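Local atomic coordinates of 7,8-dihydro-6-hydroxymethylpterin pyrophosphokinase-dihydropteroate synthase (Plasmodium falciparum, PDB entry 6JWV), a protein that probably catalyses two consecutive steps of folate biosynthesis, pyrophosphorylation of 6-hydroxymethyl-7,8-dihydropterin by ATP and condensation of the resulting diphosphate with 4-aminobenzoate to give 7,8-dihydropteroate. Residues L602-S607 with D683-H688. The protein carries 1 engineered substitution. Residues are numbered along the deposited sequence; the frame is centred on the assembly and turned at random.
With XTZ (4-{[(2-amino-4-oxo-3,4,7,8-tetrahydropteridin-6-yl)methyl]amino}-N-(1,3-thiazol-2-yl)benzenesulfonamide), chain C.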
loop_
_atom_site.group_PDB
_atom_site.type_symbol
_atom_site.label_atom_id
_atom_site.label_comp_id
_atom_site.label_asym_id
_atom_site.label_seq_id
_atom_site.Cartn_x
_atom_site.Cartn_y
_atom_site.Cartn_z
ATOM N N LEU A 602 -4.701 17.192 2.192
ATOM C CA LEU A 602 -5.946 16.457 2.220
ATOM C C LEU A 602 -6.471 16.199 3.639
ATOM O O LEU A 602 -5.739 15.737 4.516
ATOM C CB LEU A 602 -5.839 15.171 1.391
ATOM C CG LEU A 602 -7.067 14.251 1.304
ATOM C CD1 LEU A 602 -8.225 14.875 0.535
ATOM C CD2 LEU A 602 -6.689 12.916 0.694
ATOM N N PHE A 603 -7.754 16.498 3.836
ATOM C CA PHE A 603 -8.447 16.359 5.110
ATOM C C PHE A 603 -9.643 15.461 4.791
ATOM O O PHE A 603 -10.351 15.716 3.828
ATOM C CB PHE A 603 -8.895 17.760 5.529
ATOM C CG PHE A 603 -9.501 17.867 6.907
ATOM C CD1 PHE A 603 -10.795 17.403 7.174
ATOM C CD2 PHE A 603 -8.820 18.534 7.919
ATOM C CE1 PHE A 603 -11.376 17.559 8.437
ATOM C CE2 PHE A 603 -9.397 18.696 9.182
ATOM C CZ PHE A 603 -10.678 18.202 9.440
ATOM N N ILE A 604 -9.835 14.375 5.536
ATOM C CA ILE A 604 -11.036 13.522 5.344
ATOM C C ILE A 604 -11.672 13.137 6.686
ATOM O O ILE A 604 -10.962 12.925 7.672
ATOM C CB ILE A 604 -10.775 12.249 4.477
ATOM C CG1 ILE A 604 -9.869 11.232 5.190
ATOM C CG2 ILE A 604 -10.211 12.610 3.097
ATOM C CD1 ILE A 604 -9.954 9.835 4.617
ATOM N N GLY A 605 -12.999 13.072 6.713
ATOM C CA GLY A 605 -13.732 12.626 7.878
ATOM C C GLY A 605 -14.614 11.450 7.523
ATOM O O GLY A 605 -15.638 11.620 6.869
ATOM N N TYR A 606 -14.210 10.254 7.935
ATOM C CA TYR A 606 -14.965 9.030 7.663
ATOM C C TYR A 606 -15.670 8.539 8.921
ATOM O O TYR A 606 -16.563 7.687 8.842
ATOM C CB TYR A 606 -14.041 7.916 7.148
ATOM C CG TYR A 606 -12.836 7.654 8.044
ATOM C CD1 TYR A 606 -12.954 6.913 9.232
ATOM C CD2 TYR A 606 -11.568 8.164 7.704
ATOM C CE1 TYR A 606 -11.856 6.708 10.063
ATOM C CE2 TYR A 606 -10.460 7.940 8.519
ATOM C CZ TYR A 606 -10.607 7.211 9.693
ATOM O OH TYR A 606 -9.507 7.005 10.486
ATOM N N SER A 607 -15.259 9.085 10.071
ATOM C CA SER A 607 -15.555 8.525 11.378
ATOM C C SER A 607 -17.048 8.368 11.670
ATOM O O SER A 607 -17.804 9.354 11.721
ATOM C CB SER A 607 -14.880 9.359 12.461
ATOM O OG SER A 607 -15.024 8.780 13.742
ATOM N N ASP A 683 -3.248 13.654 4.630
ATOM C CA ASP A 683 -2.587 14.547 5.580
ATOM C C ASP A 683 -3.301 14.649 6.932
ATOM O O ASP A 683 -2.659 14.559 7.971
ATOM C CB ASP A 683 -2.290 15.894 4.921
ATOM C CG ASP A 683 -1.553 15.713 3.591
ATOM O OD1 ASP A 683 -2.259 15.586 2.548
ATOM O OD2 ASP A 683 -0.281 15.610 3.589
ATOM N N LEU A 684 -4.625 14.802 6.917
ATOM C CA LEU A 684 -5.422 14.870 8.161
ATOM C C LEU A 684 -6.640 13.967 8.106
ATOM O O LEU A 684 -7.396 13.985 7.125
ATOM C CB LEU A 684 -5.831 16.318 8.496
ATOM C CG LEU A 684 -4.706 17.355 8.683
ATOM C CD1 LEU A 684 -4.495 18.131 7.390
ATOM C CD2 LEU A 684 -4.990 18.318 9.822
ATOM N N ILE A 685 -6.812 13.164 9.151
ATOM C CA ILE A 685 -8.034 12.348 9.339
ATOM C C ILE A 685 -8.806 12.827 10.558
ATOM O O ILE A 685 -8.225 13.093 11.602
ATOM C CB ILE A 685 -7.767 10.824 9.383
ATOM C CG1 ILE A 685 -6.686 10.460 10.438
ATOM C CG2 ILE A 685 -7.437 10.318 7.974
ATOM C CD1 ILE A 685 -6.563 8.977 10.706
ATOM N N ARG A 686 -10.114 12.983 10.387
ATOM C CA ARG A 686 -10.985 13.595 11.384
ATOM C C ARG A 686 -11.809 12.515 12.093
ATOM O O ARG A 686 -12.748 11.990 11.510
ATOM C CB ARG A 686 -11.896 14.626 10.714
ATOM C CG ARG A 686 -12.757 15.415 11.678
ATOM C CD ARG A 686 -13.720 16.319 10.933
ATOM N NE ARG A 686 -14.667 16.989 11.834
ATOM C CZ ARG A 686 -15.863 16.516 12.178
ATOM N NH1 ARG A 686 -16.330 15.349 11.725
ATOM N NH2 ARG A 686 -16.605 17.231 13.002
ATOM N N VAL A 687 -11.468 12.207 13.347
ATOM C CA VAL A 687 -12.010 11.017 14.019
ATOM C C VAL A 687 -12.600 11.283 15.411
ATOM O O VAL A 687 -12.176 12.208 16.134
ATOM C CB VAL A 687 -10.971 9.838 14.120
ATOM C CG1 VAL A 687 -10.570 9.307 12.760
ATOM C CG2 VAL A 687 -9.723 10.243 14.893
ATOM N N HIS A 688 -13.582 10.450 15.766
ATOM C CA HIS A 688 -14.128 10.375 17.121
ATOM C C HIS A 688 -13.189 9.656 18.081
ATOM O O HIS A 688 -13.018 10.108 19.217
ATOM C CB HIS A 688 -15.476 9.667 17.125
ATOM C CG HIS A 688 -16.557 10.447 16.456
ATOM N ND1 HIS A 688 -16.929 10.224 15.148
ATOM C CD2 HIS A 688 -17.331 11.465 16.903
ATOM C CE1 HIS A 688 -17.889 11.071 14.818
ATOM N NE2 HIS A 688 -18.152 11.831 15.867
HETATM O O3 XTZ C . -16.410 14.824 6.726
HETATM C C16 XTZ C . -16.340 15.921 7.317
HETATM N N2 XTZ C . -15.395 16.812 6.985
HETATM C C3 XTZ C . -17.296 16.281 8.397
HETATM N N4 XTZ C . -18.302 15.468 8.810
HETATM C C4 XTZ C . -19.142 15.871 9.811
HETATM C C15 XTZ C . -19.004 17.209 10.501
HETATM N N8 XTZ C . -17.905 18.024 10.001
HETATM C C2 XTZ C . -17.089 17.618 9.027
HETATM N N3 XTZ C . -16.074 18.414 8.591
HETATM C C1 XTZ C . -15.262 18.007 7.587
HETATM N N1 XTZ C . -14.269 18.812 7.164
HETATM C C5 XTZ C . -20.268 14.990 10.297
HETATM N N5 XTZ C . -21.371 14.948 9.335
HETATM C C6 XTZ C . -21.932 13.776 8.895
HETATM C C14 XTZ C . -22.168 12.753 9.824
HETATM C C13 XTZ C . -22.725 11.560 9.402
HETATM C C9 XTZ C . -23.063 11.343 8.062
HETATM C C8 XTZ C . -22.842 12.367 7.118
HETATM C C7 XTZ C . -22.280 13.582 7.538
HETATM S S1 XTZ C . -23.721 9.926 7.668
HETATM O O1 XTZ C . -22.838 8.825 7.817
HETATM O O2 XTZ C . -24.090 9.956 6.276
HETATM N N6 XTZ C . -24.997 9.660 8.637
HETATM C C10 XTZ C . -24.979 9.188 9.930
HETATM S S2 XTZ C . -26.354 8.483 10.716
HETATM C C12 XTZ C . -25.489 8.213 12.200
HETATM C C11 XTZ C . -24.187 8.693 12.004
HETATM N N7 XTZ C . -23.907 9.225 10.765
#
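Phe603 and Arg686 meet on the barrel-interior side of two parallel strands: Arg686 CD lies at the edge of the phenyl ring, 3.6 Å from CE1, and ring CD2 rests on Leu684 CB. With CG anti to the backbone N (chi1 -175°) and the chain extended to NE, Arg686 carries its guanidinium, turned 37° from the phenyl plane, to the pterin of XTZ, whose N8 sits over the guanidinium face, 3.3 Å from CZ. A salt bridge from NE to Asp430 helps fix this group. On the other side of the sheet, Ile604 CG1 packs against Ile685 CG2, and the Tyr606 ring presents its edge to that same methyl, while its OH lies 3.4 Å from Val687 CG1; helices 662-680 and 690-704 cover this layer. Leu602 O and Ile604 O accept from Leu684 N and Arg686 N, Leu684 O from Ile604 N. At one end Asp683 OD1, also bridged to Lys386, takes Leu602 N on its anti side, 29° out of the carboxylate plane; at the other, Ser607 OG accepts from His688 N and shares a hydrogen bond with its ND1 (2.8 Å). Here the last two strands of the dihydropteroate synthase TIM barrel adjoin, bordering its pterin pocket.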